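Local atomic coordinates of cytochrome P450 268A2 Cyp268A2 (Mycobacterium marinum, PDB entry 6BLD), a protein that belongs to the cytochrome P450 family of haem proteins and binds a haem group next to a ligand pocket. Residues F80-G85 against F311-A316; N136-V141 against F386-V391; A186-A191 against G406-A411. All blocks are in the same frame, centred on the assembly; numbering follows the deposited sequence.

Contact 1 of 3, residues F80-G85 against F311-A316; sequences FLSGNG and FRRTAA. With HEM (protoporphyrin IX containing Fe), chain B; DXJ ((3E,5E)-6,10-dimethylundeca-3,5,9-trien-2-one), chain C.
Leu81 and Thr314 form an antiparallel hydrogen-bonded pair: Leu81 N gives to Thr314 O at 2.7 Å and Thr314 N returns a bond to Leu81 O at 2.9 Å. Next to it Phe80 and Ala315 make a non-hydrogen-bonded pair, and Phe80 CB packs 3.6 Å from Arg313 CB. This is the compact part, walled on the Phe80 side by helix 67-75 and strand 331-335. In Arg313 the bend at chi2 (-78°) turns the chain off the strand, toward the haem propionate; NH2 bonds to O2D of the haem at 2.8 Å, NH1 turns back to its neighbour's carbonyl, Arg312 O, and NE gives to a water that also reaches Phe80 O. Ser82 OG lies over one face of this group without a hydrogen bond to it. The solvent side is the type I turn from Ser82 to Gly85, with Gly83 and Asn84 exposed. The buried Arg312 reaches out to Asn84 O end-on through NH1 and NH2, both bonds well bent, while its NE is held by Leu87 O. A second water joins Leu81 O, Gly85 O and Thr314 OG1. At the outer end Leu81 CD1 rests 3.6 Å from Ala316 CB, an exposed residue. Pairing of an edge strand with a strand whose arginine holds a haem propionate is characteristic of the P450 beta-sheet domain.

Contact 2 of 3, residues N136-V141 against F386-V391; sequences NAKGIV and FGELLV
Glu388, Val141 and Lys138 carry this helix-to-helix packing within the largely helical P450 fold, where helices 123-147 and 375-392 meet. The short segments cross at -44° with their axes 8.8 Å apart at closest approach. Glu388 has the largest buried share. With chi1 at -76°, CG stands anti to its own carbonyl carbon and lies against the backbone of the other helix, 3.6 Å from Lys138 N and near the methyl of Ala137; the bend at chi2 (-48°) then swings the carboxylate round toward Lys138. The aliphatic part of the glutamate thus serves as packing material before its carboxylate emerges at the outer margin. Val141 fills the inner side: CG2 comes 3.7 Å from Glu388 CB and also meets Leu389 CD2 at 3.9 Å, while CG1, the other branch, faces Glu388 O. The same valine also touches Ile385 and Gln392 of helix 375-392, and Gln392 NE2 bonds to Lys138 O. Lys138 runs along the solvent side. Its CG lies over the carboxylate; bends at chi3 and chi4 then bring CE beside the two oxygens. The end makes a salt bridge in which Lys138 NZ reaches Glu388 OE1 at 3.0 Å, on the syn side and out of the carboxylate plane.

Contact 3 of 3, residues A186-A191 against G406-A411; sequences ALVSWA and GNFVHA. With DXJ ((3E,5E)-6,10-dimethylundeca-3,5,9-trien-2-one), chain C.
Val188 and Val409 bring two irregular loops together at a CA separation of 6.6 Å, and Ala191 and Gly406 come closer still, at 5.2 Å, with no direct hydrogen bond between the segments. Water takes that role: one molecule gives a proton to Val188 O and accepts from Val409 N at 2.8 Å, bridging the two backbones. The side-chain core is apolar. Val188 sends CG1 to Phe408 CD2 and CE2, obliquely to the ring and 3.9 Å from each atom, and its CB meets Val409 CG2, a methyl that also sits over one face of the Phe408 ring. Phe408 reaches the pocket because its CG stands anti to the backbone N (chi1 -176°), which places CZ 3.9 Å from C04 of the ligand DXJ. Trp190 crosses Phe408 at about a right angle, CH2 lying 4.0 Å from Phe408 CB. Its NE1 and the amide nitrogen of Asn407 both bond to Glu89 OE1, tying the two loops to a common acceptor. Leu187 O comes near DXJ C13. The 186-191 loop follows helix 177-186, with Leu187 packed on helices 201-225 and 247-278, whereas 406-411 runs between strands 402-404 and 411-418.

How the contacts relate
Contacts 1 and 3 are buried and meet the same ligand; they touch each other where Phe311 CE1 lies 3.5 Å from Phe408 CE1. Contact 2 is only partly buried, about 39 Å between centres from contact 1, on the opposite side of the chain's centre, and it touches neither of the others. The chemistry follows the setting. Strand pairing with arginines dominates contact 1, one of them hydrogen-bonded to a haem propionate; contact 3 depends on apolar and aromatic packing with water between the backbones; contact 2 joins two helices by aliphatic contacts, with a salt bridge at its exposed margin. The segments of any two contacts alternate along the chain, and each contact joins parts more than 200 residues apart.

Contact 1 of 3, residues F80-G85 against F311-A316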
loop_
_atom_site.group_PDB
_atom_site.type_symbol
_atom_site.label_atom_id
_atom_site.label_comp_id
_atom_site.label_asym_id
_atom_site.label_seq_id
_atom_site.Cartn_x
_atom_site.Cartn_y
_atom_site.Cartn_z
ATOM N N PHE A 80 19.736 0.058 6.935
ATOM C CA PHE A 80 18.416 -0.476 7.263
ATOM C C PHE A 80 17.986 -1.411 6.136
ATOM O O PHE A 80 17.520 -0.966 5.083
ATOM C CB PHE A 80 17.421 0.658 7.480
ATOM C CG PHE A 80 17.835 1.617 8.560
ATOM C CD1 PHE A 80 17.634 1.305 9.895
ATOM C CD2 PHE A 80 18.441 2.820 8.241
ATOM C CE1 PHE A 80 18.020 2.182 10.892
ATOM C CE2 PHE A 80 18.829 3.701 9.233
ATOM C CZ PHE A 80 18.619 3.382 10.559
ATOM N N LEU A 81 18.133 -2.711 6.371
ATOM C CA LEU A 81 17.930 -3.721 5.345
ATOM C C LEU A 81 16.464 -4.121 5.233
ATOM O O LEU A 81 15.698 -4.046 6.197
ATOM C CB LEU A 81 18.766 -4.966 5.642
ATOM C CG LEU A 81 20.224 -4.754 6.039
ATOM C CD1 LEU A 81 20.846 -6.083 6.434
ATOM C CD2 LEU A 81 20.995 -4.113 4.900
ATOM N N SER A 82 16.087 -4.560 4.033
ATOM C CA SER A 82 14.777 -5.138 3.780
ATOM C C SER A 82 14.813 -6.657 3.672
ATOM O O SER A 82 13.753 -7.290 3.714
ATOM C CB SER A 82 14.179 -4.554 2.492
ATOM O OG SER A 82 13.842 -3.187 2.652
ATOM N N GLY A 83 16.000 -7.250 3.545
ATOM C CA GLY A 83 16.144 -8.678 3.330
ATOM C C GLY A 83 15.840 -9.556 4.522
ATOM O O GLY A 83 15.887 -10.783 4.390
ATOM N N ASN A 84 15.535 -8.975 5.681
ATOM C CA ASN A 84 15.145 -9.735 6.862
ATOM C C ASN A 84 13.676 -9.514 7.213
ATOM O O ASN A 84 13.278 -9.665 8.369
ATOM C CB ASN A 84 16.037 -9.379 8.050
ATOM C CG ASN A 84 17.510 -9.574 7.754
ATOM O OD1 ASN A 84 18.283 -8.616 7.737
ATOM N ND2 ASN A 84 17.908 -10.819 7.518
ATOM N N GLY A 85 12.868 -9.158 6.228
ATOM C CA GLY A 85 11.463 -8.886 6.446
ATOM C C GLY A 85 11.171 -7.397 6.488
ATOM O O GLY A 85 11.979 -6.587 6.960
ATOM N N PHE A 311 5.924 0.029 7.308
ATOM C CA PHE A 311 6.910 -0.865 6.725
ATOM C C PHE A 311 8.126 -0.817 7.635
ATOM O O PHE A 311 8.421 0.219 8.236
ATOM C CB PHE A 311 7.287 -0.473 5.290
ATOM C CG PHE A 311 6.515 -1.211 4.231
ATOM C CD1 PHE A 311 6.245 -2.566 4.364
ATOM C CD2 PHE A 311 6.061 -0.551 3.101
ATOM C CE1 PHE A 311 5.533 -3.245 3.385
ATOM C CE2 PHE A 311 5.351 -1.224 2.121
ATOM C CZ PHE A 311 5.085 -2.573 2.265
ATOM N N ARG A 312 8.818 -1.940 7.752
ATOM C CA ARG A 312 9.915 -2.036 8.701
ATOM C C ARG A 312 11.213 -2.386 7.988
ATOM O O ARG A 312 11.229 -2.794 6.824
ATOM C CB ARG A 312 9.611 -3.069 9.794
ATOM C CG ARG A 312 9.926 -4.491 9.393
ATOM C CD ARG A 312 10.347 -5.331 10.584
ATOM N NE ARG A 312 10.047 -6.739 10.354
ATOM C CZ ARG A 312 10.955 -7.662 10.059
ATOM N NH1 ARG A 312 12.236 -7.334 9.965
ATOM N NH2 ARG A 312 10.581 -8.917 9.863
ATOM N N ARG A 313 12.314 -2.202 8.714
ATOM C CA ARG A 313 13.644 -2.559 8.249
ATOM C C ARG A 313 14.395 -3.218 9.397
ATOM O O ARG A 313 13.957 -3.188 10.552
ATOM C CB ARG A 313 14.419 -1.335 7.734
ATOM C CG ARG A 313 13.725 -0.555 6.623
ATOM C CD ARG A 313 13.880 -1.250 5.282
ATOM N NE ARG A 313 13.446 -0.412 4.167
ATOM C CZ ARG A 313 12.233 -0.460 3.627
ATOM N NH1 ARG A 313 11.326 -1.300 4.105
ATOM N NH2 ARG A 313 11.925 0.337 2.610
ATOM N N THR A 314 15.536 -3.821 9.069
ATOM C CA THR A 314 16.435 -4.408 10.055
ATOM C C THR A 314 17.793 -3.728 9.946
ATOM O O THR A 314 18.360 -3.640 8.852
ATOM C CB THR A 314 16.583 -5.920 9.853
ATOM O OG1 THR A 314 15.288 -6.518 9.715
ATOM C CG2 THR A 314 17.295 -6.549 11.041
ATOM N N ALA A 315 18.307 -3.247 11.074
ATOM C CA ALA A 315 19.579 -2.537 11.072
ATOM C C ALA A 315 20.728 -3.510 10.840
ATOM O O ALA A 315 20.834 -4.536 11.516
ATOM C CB ALA A 315 19.775 -1.787 12.388
ATOM N N ALA A 316 21.586 -3.189 9.870
ATOM C CA ALA A 316 22.772 -3.995 9.618
ATOM C C ALA A 316 23.946 -3.587 10.495
ATOM O O ALA A 316 24.881 -4.376 10.666
ATOM C CB ALA A 316 23.176 -3.901 8.146
HETATM C CHA HEM B . 6.414 -0.454 -3.106
HETATM C CHB HEM B . 3.676 -1.901 -6.845
HETATM C CHC HEM B . 0.469 1.611 -5.856
HETATM C CHD HEM B . 2.791 2.422 -1.660
HETATM C C1A HEM B . 5.964 -1.148 -4.209
HETATM C C2A HEM B . 6.629 -2.263 -4.854
HETATM C C3A HEM B . 5.877 -2.659 -5.883
HETATM C C4A HEM B . 4.701 -1.815 -5.930
HETATM C CMA HEM B . 6.202 -3.816 -6.854
HETATM C CAA HEM B . 7.981 -2.875 -4.429
HETATM C CBA HEM B . 9.104 -2.028 -5.020
HETATM C CGA HEM B . 10.435 -2.480 -4.477
HETATM O O1A HEM B . 11.479 -2.147 -5.096
HETATM O O2A HEM B . 10.453 -3.178 -3.430
HETATM C C1B HEM B . 2.605 -1.040 -6.946
HETATM C C2B HEM B . 1.653 -1.003 -8.032
HETATM C C3B HEM B . 0.764 -0.042 -7.785
HETATM C C4B HEM B . 1.114 0.577 -6.511
HETATM C CMB HEM B . 1.659 -1.913 -9.280
HETATM C CAB HEM B . -0.405 0.275 -8.746
HETATM C CBB HEM B . -1.232 1.305 -8.569
HETATM C C1C HEM B . 0.822 2.145 -4.631
HETATM C C2C HEM B . 0.159 3.241 -3.948
HETATM C C3C HEM B . 0.804 3.452 -2.784
HETATM C C4C HEM B . 1.897 2.511 -2.704
HETATM C CMC HEM B . -1.081 3.976 -4.509
HETATM C CAC HEM B . 0.545 4.492 -1.668
HETATM C CBC HEM B . -0.289 5.527 -1.797
HETATM C C1D HEM B . 3.985 1.735 -1.680
HETATM C C2D HEM B . 5.001 1.749 -0.650
HETATM C C3D HEM B . 6.003 0.955 -1.044
HETATM C C4D HEM B . 5.657 0.409 -2.344
HETATM C CMD HEM B . 4.921 2.547 0.670
HETATM C CAD HEM B . 7.306 0.672 -0.261
HETATM C CBD HEM B . 8.261 1.849 -0.438
HETATM C CGD HEM B . 9.525 1.640 0.356
HETATM O O1D HEM B . 10.390 2.555 0.353
HETATM O O2D HEM B . 9.670 0.566 0.992
HETATM N NA HEM B . 4.788 -0.903 -4.894
HETATM N NB HEM B . 2.246 -0.063 -6.036
HETATM N NC HEM B . 1.877 1.728 -3.842
HETATM N ND HEM B . 4.419 0.909 -2.697
HETATM FE FE HEM B . 3.451 0.593 -4.477
HETATM C C10 DXJ C . 1.472 -9.746 1.856
HETATM C C13 DXJ C . -0.052 -12.050 4.509
HETATM C C01 DXJ C . 3.273 -1.852 -0.940
HETATM C C02 DXJ C . 2.500 -3.112 -0.559
HETATM C C03 DXJ C . 3.060 -4.294 -0.718
HETATM C C04 DXJ C . 1.086 -2.995 0.009
HETATM C C05 DXJ C . 2.310 -5.571 -0.343
HETATM C C06 DXJ C . 3.165 -6.519 0.495
HETATM C C07 DXJ C . 2.573 -7.924 0.599
HETATM C C08 DXJ C . 2.063 -8.342 1.740
HETATM C C09 DXJ C . 2.583 -8.843 -0.619
HETATM C C11 DXJ C . 1.196 -10.236 3.048
HETATM C C12 DXJ C . 0.607 -11.637 3.194
HETATM O O14 DXJ C . 0.661 -12.403 2.290
HETATM O O HOH W 1 15.813 1.208 4.028
HETATM O O HOH W 2 14.709 -6.461 7.158
#

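Contact 2 of 3, residues N136-V141 against F386-V391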
loop_
_atom_site.group_PDB
_atom_site.type_symbol
_atom_site.label_atom_id
_atom_site.label_comp_id
_atom_site.label_asym_id
_atom_site.label_seq_id
_atom_site.Cartn_x
_atom_site.Cartn_y
_atom_site.Cartn_z
ATOM N N ASN A 136 -11.459 2.501 -18.893
ATOM C CA ASN A 136 -11.964 1.679 -17.796
ATOM C C ASN A 136 -12.626 2.539 -16.725
ATOM O O ASN A 136 -13.671 2.164 -16.180
ATOM C CB ASN A 136 -10.832 0.847 -17.194
ATOM C CG ASN A 136 -10.589 -0.443 -17.954
ATOM O OD1 ASN A 136 -11.506 -1.004 -18.551
ATOM N ND2 ASN A 136 -9.350 -0.924 -17.928
ATOM N N ALA A 137 -12.037 3.697 -16.418
ATOM C CA ALA A 137 -12.616 4.581 -15.409
ATOM C C ALA A 137 -13.988 5.086 -15.836
ATOM O O ALA A 137 -14.908 5.179 -15.014
ATOM C CB ALA A 137 -11.676 5.755 -15.138
ATOM N N LYS A 138 -14.148 5.413 -17.117
ATOM C CA LYS A 138 -15.435 5.902 -17.600
ATOM C C LYS A 138 -16.517 4.834 -17.488
ATOM O O LYS A 138 -17.636 5.119 -17.047
ATOM C CB LYS A 138 -15.293 6.362 -19.047
ATOM C CG LYS A 138 -16.115 7.567 -19.412
ATOM C CD LYS A 138 -15.623 8.175 -20.707
ATOM C CE LYS A 138 -15.363 9.645 -20.476
ATOM N NZ LYS A 138 -16.657 10.297 -20.071
ATOM N N GLY A 139 -16.209 3.604 -17.905
ATOM C CA GLY A 139 -17.191 2.538 -17.822
ATOM C C GLY A 139 -17.515 2.133 -16.399
ATOM O O GLY A 139 -18.647 1.735 -16.109
ATOM N N ILE A 140 -16.537 2.223 -15.495
ATOM C CA ILE A 140 -16.780 1.862 -14.102
ATOM C C ILE A 140 -17.732 2.859 -13.452
ATOM O O ILE A 140 -18.697 2.475 -12.781
ATOM C CB ILE A 140 -15.448 1.760 -13.333
ATOM C CG1 ILE A 140 -14.758 0.433 -13.651
ATOM C CG2 ILE A 140 -15.678 1.889 -11.836
ATOM C CD1 ILE A 140 -13.259 0.464 -13.474
ATOM N N VAL A 141 -17.479 4.156 -13.646
ATOM C CA VAL A 141 -18.373 5.171 -13.097
ATOM C C VAL A 141 -19.738 5.103 -13.771
ATOM O O VAL A 141 -20.766 5.371 -13.136
ATOM C CB VAL A 141 -17.740 6.569 -13.228
ATOM C CG1 VAL A 141 -18.664 7.634 -12.658
ATOM C CG2 VAL A 141 -16.393 6.606 -12.525
ATOM N N PHE A 386 -11.184 9.932 -10.549
ATOM C CA PHE A 386 -11.780 11.108 -9.928
ATOM C C PHE A 386 -12.242 12.121 -10.965
ATOM O O PHE A 386 -13.165 12.898 -10.697
ATOM C CB PHE A 386 -10.794 11.746 -8.948
ATOM C CG PHE A 386 -10.729 11.042 -7.622
ATOM C CD1 PHE A 386 -11.780 11.130 -6.725
ATOM C CD2 PHE A 386 -9.625 10.278 -7.281
ATOM C CE1 PHE A 386 -11.729 10.477 -5.507
ATOM C CE2 PHE A 386 -9.568 9.623 -6.066
ATOM C CZ PHE A 386 -10.621 9.722 -5.178
ATOM N N GLY A 387 -11.624 12.126 -12.146
ATOM C CA GLY A 387 -12.136 12.953 -13.225
ATOM C C GLY A 387 -13.449 12.428 -13.773
ATOM O O GLY A 387 -14.341 13.204 -14.122
ATOM N N GLU A 388 -13.589 11.101 -13.848
ATOM C CA GLU A 388 -14.831 10.516 -14.338
ATOM C C GLU A 388 -15.949 10.627 -13.313
ATOM O O GLU A 388 -17.115 10.792 -13.688
ATOM C CB GLU A 388 -14.612 9.053 -14.725
ATOM C CG GLU A 388 -13.882 8.871 -16.040
ATOM C CD GLU A 388 -14.457 9.737 -17.144
ATOM O OE1 GLU A 388 -15.699 9.839 -17.245
ATOM O OE2 GLU A 388 -13.665 10.324 -17.910
ATOM N N LEU A 389 -15.619 10.532 -12.022
ATOM C CA LEU A 389 -16.630 10.740 -10.993
ATOM C C LEU A 389 -17.167 12.163 -11.029
ATOM O O LEU A 389 -18.333 12.396 -10.689
ATOM C CB LEU A 389 -16.055 10.421 -9.611
ATOM C CG LEU A 389 -15.862 8.939 -9.281
ATOM C CD1 LEU A 389 -14.974 8.770 -8.055
ATOM C CD2 LEU A 389 -17.200 8.244 -9.079
ATOM N N LEU A 390 -16.342 13.124 -11.444
ATOM C CA LEU A 390 -16.807 14.498 -11.582
ATOM C C LEU A 390 -17.488 14.735 -12.924
ATOM O O LEU A 390 -18.340 15.623 -13.032
ATOM C CB LEU A 390 -15.639 15.468 -11.402
ATOM C CG LEU A 390 -15.011 15.514 -10.007
ATOM C CD1 LEU A 390 -14.128 16.742 -9.850
ATOM C CD2 LEU A 390 -16.084 15.482 -8.932
ATOM N N VAL A 391 -17.131 13.960 -13.948
ATOM C CA VAL A 391 -17.777 14.104 -15.250
ATOM C C VAL A 391 -19.189 13.529 -15.208
ATOM O O VAL A 391 -20.147 14.159 -15.672
ATOM C CB VAL A 391 -16.927 13.437 -16.347
ATOM C CG1 VAL A 391 -17.802 12.994 -17.516
ATOM C CG2 VAL A 391 -15.840 14.385 -16.826
#

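Contact 3 of 3, residues A186-A191 against G406-A411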
loop_
_atom_site.group_PDB
_atom_site.type_symbol
_atom_site.label_atom_id
_atom_site.label_comp_id
_atom_site.label_asym_id
_atom_site.label_seq_id
_atom_site.Cartn_x
_atom_site.Cartn_y
_atom_site.Cartn_z
ATOM N N ALA A 186 -7.629 -9.880 0.762
ATOM C CA ALA A 186 -7.606 -10.753 1.931
ATOM C C ALA A 186 -6.250 -10.752 2.626
ATOM O O ALA A 186 -6.185 -10.857 3.855
ATOM C CB ALA A 186 -7.973 -12.180 1.522
ATOM N N LEU A 187 -5.161 -10.633 1.861
ATOM C CA LEU A 187 -3.822 -10.797 2.415
ATOM C C LEU A 187 -3.398 -9.643 3.313
ATOM O O LEU A 187 -2.348 -9.738 3.955
ATOM C CB LEU A 187 -2.810 -10.971 1.281
ATOM C CG LEU A 187 -3.023 -12.238 0.451
ATOM C CD1 LEU A 187 -1.931 -12.408 -0.592
ATOM C CD2 LEU A 187 -3.097 -13.456 1.358
ATOM N N VAL A 188 -4.178 -8.565 3.378
ATOM C CA VAL A 188 -3.903 -7.461 4.285
ATOM C C VAL A 188 -5.019 -7.270 5.303
ATOM O O VAL A 188 -5.009 -6.293 6.054
ATOM C CB VAL A 188 -3.640 -6.153 3.512
ATOM C CG1 VAL A 188 -2.500 -6.343 2.518
ATOM C CG2 VAL A 188 -4.907 -5.692 2.805
ATOM N N SER A 189 -5.982 -8.192 5.352
ATOM C CA SER A 189 -7.136 -8.079 6.234
ATOM C C SER A 189 -7.154 -9.168 7.303
ATOM O O SER A 189 -8.225 -9.593 7.745
ATOM C CB SER A 189 -8.431 -8.116 5.423
ATOM O OG SER A 189 -8.334 -7.314 4.259
ATOM N N TRP A 190 -5.977 -9.626 7.734
ATOM C CA TRP A 190 -5.909 -10.724 8.692
ATOM C C TRP A 190 -6.317 -10.313 10.101
ATOM O O TRP A 190 -6.521 -11.190 10.946
ATOM C CB TRP A 190 -4.499 -11.322 8.712
ATOM C CG TRP A 190 -3.439 -10.416 9.276
ATOM C CD1 TRP A 190 -3.156 -10.204 10.595
ATOM C CD2 TRP A 190 -2.509 -9.617 8.534
ATOM N NE1 TRP A 190 -2.116 -9.317 10.719
ATOM C CE2 TRP A 190 -1.700 -8.942 9.468
ATOM C CE3 TRP A 190 -2.287 -9.405 7.170
ATOM C CZ2 TRP A 190 -0.683 -8.070 9.083
ATOM C CZ3 TRP A 190 -1.276 -8.537 6.789
ATOM C CH2 TRP A 190 -0.488 -7.881 7.742
ATOM N N ALA A 191 -6.437 -9.015 10.377
ATOM C CA ALA A 191 -6.872 -8.527 11.678
ATOM C C ALA A 191 -8.305 -8.012 11.657
ATOM O O ALA A 191 -8.734 -7.362 12.616
ATOM C CB ALA A 191 -5.927 -7.431 12.175
ATOM N N GLY A 406 -6.339 -3.060 11.764
ATOM C CA GLY A 406 -5.073 -3.638 11.360
ATOM C C GLY A 406 -3.951 -2.638 11.496
ATOM O O GLY A 406 -4.166 -1.446 11.717
ATOM N N ASN A 407 -2.730 -3.153 11.349
ATOM C CA ASN A 407 -1.518 -2.367 11.546
ATOM C C ASN A 407 -0.699 -2.212 10.270
ATOM O O ASN A 407 0.446 -1.749 10.335
ATOM C CB ASN A 407 -0.653 -2.996 12.645
ATOM C CG ASN A 407 -0.337 -4.463 12.382
ATOM O OD1 ASN A 407 0.121 -4.831 11.300
ATOM N ND2 ASN A 407 -0.574 -5.306 13.382
ATOM N N PHE A 408 -1.246 -2.587 9.114
ATOM C CA PHE A 408 -0.505 -2.523 7.859
ATOM C C PHE A 408 -1.147 -1.564 6.866
ATOM O O PHE A 408 -0.488 -0.622 6.416
ATOM C CB PHE A 408 -0.379 -3.928 7.252
ATOM C CG PHE A 408 0.454 -3.982 5.996
ATOM C CD1 PHE A 408 1.506 -3.101 5.801
ATOM C CD2 PHE A 408 0.182 -4.918 5.010
ATOM C CE1 PHE A 408 2.269 -3.150 4.647
ATOM C CE2 PHE A 408 0.943 -4.976 3.854
ATOM C CZ PHE A 408 1.988 -4.089 3.672
ATOM N N VAL A 409 -2.413 -1.772 6.511
ATOM C CA VAL A 409 -3.083 -0.991 5.478
ATOM C C VAL A 409 -4.227 -0.210 6.109
ATOM O O VAL A 409 -5.017 -0.768 6.879
ATOM C CB VAL A 409 -3.593 -1.888 4.333
ATOM C CG1 VAL A 409 -4.506 -1.103 3.400
ATOM C CG2 VAL A 409 -2.420 -2.475 3.558
ATOM N N HIS A 410 -4.303 1.082 5.789
ATOM C CA HIS A 410 -5.413 1.951 6.182
ATOM C C HIS A 410 -6.540 1.722 5.183
ATOM O O HIS A 410 -6.583 2.327 4.110
ATOM C CB HIS A 410 -4.966 3.408 6.210
ATOM C CG HIS A 410 -5.984 4.351 6.773
ATOM N ND1 HIS A 410 -6.100 5.657 6.348
ATOM C CD2 HIS A 410 -6.923 4.183 7.733
ATOM C CE1 HIS A 410 -7.070 6.252 7.019
ATOM N NE2 HIS A 410 -7.586 5.379 7.866
ATOM N N ALA A 411 -7.467 0.835 5.533
ATOM C CA ALA A 411 -8.435 0.319 4.580
ATOM C C ALA A 411 -9.862 0.640 5.002
ATOM O O ALA A 411 -10.171 0.755 6.192
ATOM C CB ALA A 411 -8.283 -1.197 4.410
HETATM C C10 DXJ C . 1.472 -9.746 1.856
HETATM C C13 DXJ C . -0.052 -12.050 4.509
HETATM C C01 DXJ C . 3.273 -1.852 -0.940
HETATM C C02 DXJ C . 2.500 -3.112 -0.559
HETATM C C03 DXJ C . 3.060 -4.294 -0.718
HETATM C C04 DXJ C . 1.086 -2.995 0.009
HETATM C C05 DXJ C . 2.310 -5.571 -0.343
HETATM C C06 DXJ C . 3.165 -6.519 0.495
HETATM C C07 DXJ C . 2.573 -7.924 0.599
HETATM C C08 DXJ C . 2.063 -8.342 1.740
HETATM C C09 DXJ C . 2.583 -8.843 -0.619
HETATM C C11 DXJ C . 1.196 -10.236 3.048
HETATM C C12 DXJ C . 0.607 -11.637 3.194
HETATM O O14 DXJ C . 0.661 -12.403 2.290
HETATM O O HOH W 3 -3.662 -3.977 7.745
HETATM O O HOH W 4 -6.325 -3.762 5.896
#